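Local atomic coordinates of putative Fe-S biosynthesis protein (Lactobacillus salivarius, PDB entry 2P2E), a protein that is of unknown function but may take part in the assembly of iron-sulphur clusters. Residues Ile91-Asn94 / Leu99-Leu102; Gln16-Asp21 / Leu114-Phe119. All coordinates share one frame; numbering follows the deposited sequence.

Contact 1. Residues Ile91-Asn94 / Leu99-Leu102; sequences ISLN and LLRL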
loop_
_atom_site.group_PDB
_atom_site.type_symbol
_atom_site.label_atom_id
_atom_site.label_comp_id
_atom_site.label_asym_id
_atom_site.label_seq_id
_atom_site.Cartn_x
_atom_site.Cartn_y
_atom_site.Cartn_z
ATOM N N ILE A 91 1.874 9.531 -1.908
ATOM C CA ILE A 91 3.007 8.648 -1.725
ATOM C C ILE A 91 4.165 9.334 -2.422
ATOM O O ILE A 91 4.109 9.603 -3.616
ATOM C CB ILE A 91 2.756 7.285 -2.367
ATOM C CG1 ILE A 91 1.603 6.594 -1.635
ATOM C CG2 ILE A 91 4.033 6.445 -2.345
ATOM C CD1 ILE A 91 1.220 5.258 -2.208
ATOM N N SER A 92 5.201 9.654 -1.664
ATOM C CA SER A 92 6.359 10.315 -2.235
ATOM C C SER A 92 7.592 9.540 -1.831
ATOM O O SER A 92 7.489 8.529 -1.134
ATOM C CB SER A 92 6.461 11.752 -1.733
ATOM O OG SER A 92 6.762 11.779 -0.351
ATOM N N LEU A 93 8.755 10.011 -2.275
ATOM C CA LEU A 93 10.014 9.349 -1.952
ATOM C C LEU A 93 10.853 10.194 -0.997
ATOM O O LEU A 93 11.104 11.375 -1.245
ATOM C CB LEU A 93 10.806 9.067 -3.225
ATOM C CG LEU A 93 12.208 8.516 -2.978
ATOM C CD1 LEU A 93 12.141 7.163 -2.246
ATOM C CD2 LEU A 93 12.910 8.373 -4.309
ATOM N N ASN A 94 11.273 9.579 0.104
ATOM C CA ASN A 94 12.082 10.266 1.095
ATOM C C ASN A 94 13.402 10.719 0.505
ATOM O O ASN A 94 14.044 9.997 -0.277
ATOM C CB ASN A 94 12.353 9.359 2.296
ATOM C CG ASN A 94 11.090 8.985 3.031
ATOM O OD1 ASN A 94 10.312 9.849 3.421
ATOM N ND2 ASN A 94 10.878 7.696 3.223
ATOM N N LEU A 99 13.236 5.041 1.298
ATOM C CA LEU A 99 11.871 4.617 1.573
ATOM C C LEU A 99 10.814 5.583 1.064
ATOM O O LEU A 99 11.100 6.744 0.749
ATOM C CB LEU A 99 11.683 4.418 3.071
ATOM C CG LEU A 99 12.282 3.144 3.657
ATOM C CD1 LEU A 99 12.235 3.220 5.174
ATOM C CD2 LEU A 99 11.503 1.943 3.168
ATOM N N LEU A 100 9.583 5.092 0.978
ATOM C CA LEU A 100 8.485 5.922 0.533
ATOM C C LEU A 100 7.842 6.591 1.731
ATOM O O LEU A 100 8.095 6.221 2.877
ATOM C CB LEU A 100 7.443 5.091 -0.202
ATOM C CG LEU A 100 7.867 4.524 -1.553
ATOM C CD1 LEU A 100 6.731 3.714 -2.137
ATOM C CD2 LEU A 100 8.239 5.642 -2.489
ATOM N N ARG A 101 7.002 7.579 1.455
ATOM C CA ARG A 101 6.312 8.309 2.499
ATOM C C ARG A 101 4.827 8.362 2.167
ATOM O O ARG A 101 4.453 8.519 1.014
ATOM C CB ARG A 101 6.872 9.725 2.585
ATOM C CG ARG A 101 6.292 10.536 3.706
ATOM C CD ARG A 101 6.526 12.015 3.469
ATOM N NE ARG A 101 7.937 12.310 3.261
ATOM C CZ ARG A 101 8.880 12.146 4.189
ATOM N NH1 ARG A 101 8.557 11.688 5.402
ATOM N NH2 ARG A 101 10.152 12.430 3.900
ATOM N N LEU A 102 3.984 8.226 3.178
ATOM C CA LEU A 102 2.550 8.283 2.974
ATOM C C LEU A 102 1.968 9.441 3.768
ATOM O O LEU A 102 1.968 9.413 4.997
ATOM C CB LEU A 102 1.889 6.984 3.428
ATOM C CG LEU A 102 0.357 7.026 3.329
ATOM C CD1 LEU A 102 -0.047 7.000 1.879
ATOM C CD2 LEU A 102 -0.274 5.861 4.076
HETATM O O HOH W 1 3.895 11.508 0.479
#

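Contact 2. Residues Gln16-Asp21 / Leu114-Phe119; sequences QRYTDD and LSIQDF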
loop_
_atom_site.group_PDB
_atom_site.type_symbol
_atom_site.label_atom_id
_atom_site.label_comp_id
_atom_site.label_asym_id
_atom_site.label_seq_id
_atom_site.Cartn_x
_atom_site.Cartn_y
_atom_site.Cartn_z
ATOM N N GLN A 16 7.789 0.926 -10.310
ATOM C CA GLN A 16 7.691 0.464 -11.685
ATOM C C GLN A 16 7.855 -1.046 -11.858
ATOM O O GLN A 16 7.064 -1.690 -12.550
ATOM C CB GLN A 16 8.727 1.200 -12.520
ATOM C CG GLN A 16 8.412 1.283 -14.000
ATOM C CD GLN A 16 9.223 2.371 -14.688
ATOM O OE1 GLN A 16 10.460 2.340 -14.687
ATOM N NE2 GLN A 16 8.528 3.349 -15.266
ATOM N N ARG A 17 8.879 -1.603 -11.217
ATOM C CA ARG A 17 9.166 -3.036 -11.296
ATOM C C ARG A 17 7.985 -3.914 -10.884
ATOM O O ARG A 17 7.929 -5.095 -11.234
ATOM C CB ARG A 17 10.365 -3.378 -10.415
ATOM C CG ARG A 17 11.604 -2.528 -10.656
ATOM C CD ARG A 17 12.241 -2.829 -12.001
ATOM N NE ARG A 17 12.463 -4.260 -12.212
ATOM C CZ ARG A 17 13.384 -4.994 -11.594
ATOM N NH1 ARG A 17 14.200 -4.444 -10.709
ATOM N NH2 ARG A 17 13.478 -6.292 -11.855
ATOM N N TYR A 18 7.049 -3.342 -10.135
ATOM C CA TYR A 18 5.878 -4.092 -9.686
ATOM C C TYR A 18 4.659 -3.787 -10.555
ATOM O O TYR A 18 3.955 -4.697 -10.978
ATOM C CB TYR A 18 5.569 -3.766 -8.225
ATOM C CG TYR A 18 6.729 -3.991 -7.284
ATOM C CD1 TYR A 18 7.196 -5.276 -7.010
ATOM C CD2 TYR A 18 7.360 -2.921 -6.669
ATOM C CE1 TYR A 18 8.267 -5.486 -6.146
ATOM C CE2 TYR A 18 8.428 -3.114 -5.808
ATOM C CZ TYR A 18 8.877 -4.397 -5.549
ATOM O OH TYR A 18 9.946 -4.576 -4.705
ATOM N N THR A 19 4.409 -2.511 -10.832
ATOM C CA THR A 19 3.267 -2.166 -11.666
ATOM C C THR A 19 3.429 -2.772 -13.054
ATOM O O THR A 19 2.443 -2.927 -13.775
ATOM C CB THR A 19 3.065 -0.627 -11.812
ATOM O OG1 THR A 19 4.310 0.004 -12.128
ATOM C CG2 THR A 19 2.486 -0.038 -10.536
ATOM N N ASP A 20 4.668 -3.106 -13.422
ATOM C CA ASP A 20 4.946 -3.707 -14.725
ATOM C C ASP A 20 4.529 -5.170 -14.791
ATOM O O ASP A 20 4.482 -5.754 -15.874
ATOM C CB ASP A 20 6.433 -3.600 -15.092
ATOM C CG ASP A 20 6.821 -2.222 -15.609
ATOM O OD1 ASP A 20 5.938 -1.490 -16.090
ATOM O OD2 ASP A 20 8.017 -1.878 -15.546
ATOM N N ASP A 21 4.231 -5.762 -13.639
ATOM C CA ASP A 21 3.798 -7.156 -13.598
ATOM C C ASP A 21 2.283 -7.254 -13.800
ATOM O O ASP A 21 1.524 -7.079 -12.854
ATOM C CB ASP A 21 4.148 -7.798 -12.255
ATOM C CG ASP A 21 3.892 -9.298 -12.240
ATOM O OD1 ASP A 21 3.125 -9.797 -13.092
ATOM O OD2 ASP A 21 4.457 -9.983 -11.370
ATOM N N LEU A 114 7.242 4.356 4.602
ATOM C CA LEU A 114 6.385 3.333 4.021
ATOM C C LEU A 114 7.192 2.252 3.311
ATOM O O LEU A 114 7.797 2.510 2.285
ATOM C CB LEU A 114 5.452 4.018 3.043
ATOM C CG LEU A 114 4.298 3.277 2.393
ATOM C CD1 LEU A 114 3.282 2.837 3.438
ATOM C CD2 LEU A 114 3.665 4.216 1.382
ATOM N N SER A 115 7.192 1.036 3.841
ATOM C CA SER A 115 7.962 -0.049 3.232
ATOM C C SER A 115 7.201 -0.795 2.159
ATOM O O SER A 115 6.002 -0.621 1.999
ATOM C CB SER A 115 8.393 -1.059 4.287
ATOM O OG SER A 115 7.304 -1.870 4.686
ATOM N N ILE A 116 7.904 -1.644 1.427
ATOM C CA ILE A 116 7.276 -2.424 0.375
ATOM C C ILE A 116 7.571 -3.907 0.548
ATOM O O ILE A 116 8.720 -4.304 0.674
ATOM C CB ILE A 116 7.785 -2.002 -0.995
ATOM C CG1 ILE A 116 7.701 -0.488 -1.124
ATOM C CG2 ILE A 116 6.968 -2.695 -2.082
ATOM C CD1 ILE A 116 8.455 0.055 -2.301
ATOM N N GLN A 117 6.531 -4.726 0.535
ATOM C CA GLN A 117 6.711 -6.156 0.696
ATOM C C GLN A 117 6.251 -6.940 -0.523
ATOM O O GLN A 117 5.101 -6.824 -0.943
ATOM C CB GLN A 117 5.940 -6.626 1.918
ATOM C CG GLN A 117 6.130 -5.722 3.100
ATOM C CD GLN A 117 6.703 -6.463 4.272
ATOM O OE1 GLN A 117 6.810 -5.923 5.382
ATOM N NE2 GLN A 117 7.077 -7.719 4.040
ATOM N N ASP A 118 7.154 -7.740 -1.077
ATOM C CA ASP A 118 6.840 -8.555 -2.241
ATOM C C ASP A 118 6.441 -9.953 -1.804
ATOM O O ASP A 118 7.296 -10.762 -1.443
ATOM C CB ASP A 118 8.045 -8.651 -3.178
ATOM C CG ASP A 118 7.697 -9.304 -4.517
ATOM O OD1 ASP A 118 6.566 -9.833 -4.648
ATOM O OD2 ASP A 118 8.555 -9.294 -5.435
ATOM N N PHE A 119 5.140 -10.231 -1.840
ATOM C CA PHE A 119 4.632 -11.540 -1.461
ATOM C C PHE A 119 4.178 -12.323 -2.692
ATOM O O PHE A 119 3.391 -13.268 -2.581
ATOM C CB PHE A 119 3.448 -11.415 -0.481
ATOM C CG PHE A 119 3.820 -10.907 0.901
ATOM C CD1 PHE A 119 5.133 -10.960 1.368
ATOM C CD2 PHE A 119 2.834 -10.402 1.752
ATOM C CE1 PHE A 119 5.447 -10.521 2.662
ATOM C CE2 PHE A 119 3.144 -9.964 3.046
ATOM C CZ PHE A 119 4.450 -10.024 3.497
#

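Contact 1. Residues Ile91-Asn94 / Leu99-Leu102
The carbonyl oxygen of Arg101 accepts two hydrogen bonds: Ser92 N donates to Arg101 O at 3.0 Å, in the carbonyl plane and on a lone pair, and a water donates to the same oxygen while also bonding Ser92 OG. The return bond, Arg101 N to Ser92 O, measures 2.8 Å. Together they make Ser92 and Arg101 a hydrogen-bonded antiparallel pair, and Ile91 CA adds a CH...O contact to Arg101 O. Two residues on, Asn94 N donates to Leu99 O at 2.9 Å, which closes the strands next to the turn. The side chain of Asn94 points toward the opposing segment, where ND2 makes a weak bond to Leu100 O. Asn94 CG lies 3.6 Å above one face of the Arg101 guanidinium, toward the rim, and the amide stands steeply over that face with the two planes 76° apart, although the very close approach of Asn94 OD1 is doubtful. Arg101 gets there with CG anti to the backbone N (chi1 -176°) and a bend at chi3, and its NH1 forms a salt bridge with Glu109 on strand 108-118. A leucine in its place would probably leave the Glu109 carboxylate without its charged mate. Ile91, Leu93, Leu100 and Leu102 occupy the other face of the sheet. There Ile91 CG2 meets Leu100 CD1 at 3.8 Å and Ile91 CG1 meets Leu102 CD1 at 3.9 Å, while Ala11 of helix 9-19 packs on Ile91 and Leu100. Apolar residues toward the helix and polar ones on the reverse, across antiparallel pairs of alternating type, are characteristic of an amphipathic beta hairpin, here strands 88-93 and 100-104.

Contact 2. Residues Gln16-Asp21 / Leu114-Phe119
Helix 9-19 lies against the sheet, and near its C-terminal end a single aromatic side chain, Tyr18, bridges to strand 108-118. Its ring meets two side chains that point from alternate strand positions toward the helix, Ile116 and Asp118. On one side of the ring, Tyr18 CE2 touches the methyl CG2 of Ile116 at 4.0 Å, an oblique apolar approach. On the other, Asp118 OD2 comes to the ring edge, close to its plane, 3.9 Å from Tyr18 CE1; carboxylate and ring planes are 85° apart. With its CG anti to the backbone N (chi1 -171°), Asp118 extends its carboxylate from the strand to this edge. The main polar partner of that carboxylate is Arg120, which forms a salt bridge with Asp118 OD2 and another with Asp21 OD2, and also touches Tyr18; one arginine thus joins the strand end to the chain just beyond the helix. Ile116 also packs against Lys14 and Leu15 of the same helix and Leu100 of the neighbouring strand. No hydrogen bond crosses between 16-21 and 114-119, and the contact is typical of a helix packed on a beta sheet, here at the protein surface.

From the N terminus the chain passes through strand 4-7 and then helix 9-19, whose last part supplies 16-21, and runs through most of the sheet before 114-119 returns to it; contact 2 therefore closes a loop of 92 residues. Contact 1 falls wholly within that loop and closes a short turn of four residues, a local hairpin against a long-range closure. The two do not cross. They meet where strands 100-104 and 108-118 lie side by side: Leu114 N is probably hydrogen-bonded to Leu100 O at 2.7 Å, and Leu100 packs on Ile116. The hairpin and the last strand are thus joined in the sheet, and the N-terminal helix packs on them.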